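Side-chain contact in Non-ribosomal peptide synthetase (Streptomyces halstedii, PDB 3WV4), which is a non-ribosomal peptide synthetase whose N-terminal part is an AMP-binding domain of the ANL superfamily: residues G248-K251 / V252-S255. Numbering follows the deposited sequence.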
# COMPACT_ATOMS: atom_id res chain seq x y z
N GLY A 248 -2.78 1.47 -2.42
CA GLY A 248 -2.61 2.88 -2.05
C GLY A 248 -1.62 3.11 -0.92
O GLY A 248 -0.90 4.11 -0.91
N LEU A 249 -1.59 2.22 0.04
CA LEU A 249 -0.66 2.36 1.14
C LEU A 249 0.80 2.51 0.68
O LEU A 249 1.57 3.29 1.22
CB LEU A 249 -0.78 1.15 2.08
CG LEU A 249 -0.69 1.23 3.62
CD1 LEU A 249 0.24 0.20 4.25
CD2 LEU A 249 -0.44 2.62 4.18
N TYR A 250 1.17 1.71 -0.31
CA TYR A 250 2.54 1.69 -0.80
C TYR A 250 2.81 2.84 -1.71
O TYR A 250 3.98 3.17 -1.99
CB TYR A 250 2.88 0.38 -1.51
CG TYR A 250 3.30 -0.69 -0.56
CD1 TYR A 250 4.61 -1.05 -0.42
CD2 TYR A 250 2.36 -1.33 0.23
CE1 TYR A 250 4.97 -2.06 0.44
CE2 TYR A 250 2.69 -2.33 1.10
CZ TYR A 250 4.00 -2.70 1.22
OH TYR A 250 4.35 -3.69 2.10
N LYS A 251 1.75 3.47 -2.17
CA LYS A 251 1.96 4.71 -2.88
C LYS A 251 2.26 5.80 -1.86
O LYS A 251 3.09 6.66 -2.13
CB LYS A 251 0.83 4.96 -3.92
CG LYS A 251 0.90 3.97 -5.18
CD LYS A 251 2.19 2.97 -5.41
CE LYS A 251 1.94 1.45 -5.22
NZ LYS A 251 2.56 0.34 -6.14
N VAL A 252 1.71 5.70 -0.65
CA VAL A 252 2.13 6.60 0.48
C VAL A 252 3.61 6.34 0.82
O VAL A 252 4.40 7.26 0.95
CB VAL A 252 1.33 6.34 1.75
CG1 VAL A 252 1.86 7.18 2.91
CG2 VAL A 252 -0.14 6.59 1.55
N LEU A 253 3.98 5.05 0.92
CA LEU A 253 5.37 4.72 1.28
C LEU A 253 6.37 5.09 0.24
O LEU A 253 7.45 5.68 0.55
CB LEU A 253 5.50 3.24 1.58
CG LEU A 253 4.62 2.79 2.74
CD1 LEU A 253 4.39 1.26 2.71
CD2 LEU A 253 5.27 3.21 4.01
N ILE A 254 6.07 4.77 -1.01
CA ILE A 254 7.01 5.03 -2.07
C ILE A 254 7.15 6.55 -2.32
O ILE A 254 8.27 7.04 -2.59
CB ILE A 254 6.65 4.27 -3.33
CG1 ILE A 254 6.88 2.78 -3.08
CG2 ILE A 254 7.48 4.79 -4.50
CD1 ILE A 254 6.15 1.88 -3.99
N SER A 255 6.05 7.29 -2.27
CA SER A 255 6.17 8.75 -2.38
C SER A 255 7.04 9.22 -1.29
O SER A 255 7.91 10.02 -1.51
CB SER A 255 4.84 9.50 -2.31
OG SER A 255 3.91 8.90 -3.17
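Leu253 sets its CD1 methyl over the centre of the Tyr250 ring, 3.9 Å from the centroid and 9° off the ring normal, a CH-pi contact between side chains three residues apart on one helix. CG of Tyr250 lies anti to the carbonyl carbon and beside the backbone N, and chi2 of -104° turns a ring face to that methyl. A second close grip lies at Lys251 O, which accepts from both Ser255 N, at 3.0 Å, and Ser255 OG, at 2.6 Å. The two donors come from opposite faces of the carbonyl plane; Ser255 chi1 of -47° sets OG beside its own backbone N, from where it reaches Lys251 O, satisfying a buried polar group. One residue earlier, Ile254 N bonds Tyr250 O at 2.8 Å, from above the carbonyl plane. All this belongs to helix 246-258, the crossover of the beta-alpha-beta unit that links parallel strands 236-239 and 261-264. Leu253 and Ile254 also pack on helix 215-229, and Leu249 and Val252 on helix 106-116. Looser packing marks the Lys251 side: the bent chain brings CD only to 4.3 Å from Ile254 CD1, while NZ ends near the like-charged Arg347 NH1. Tyr250 CB stands similarly far from Ile254 CD1, at 4.4 Å.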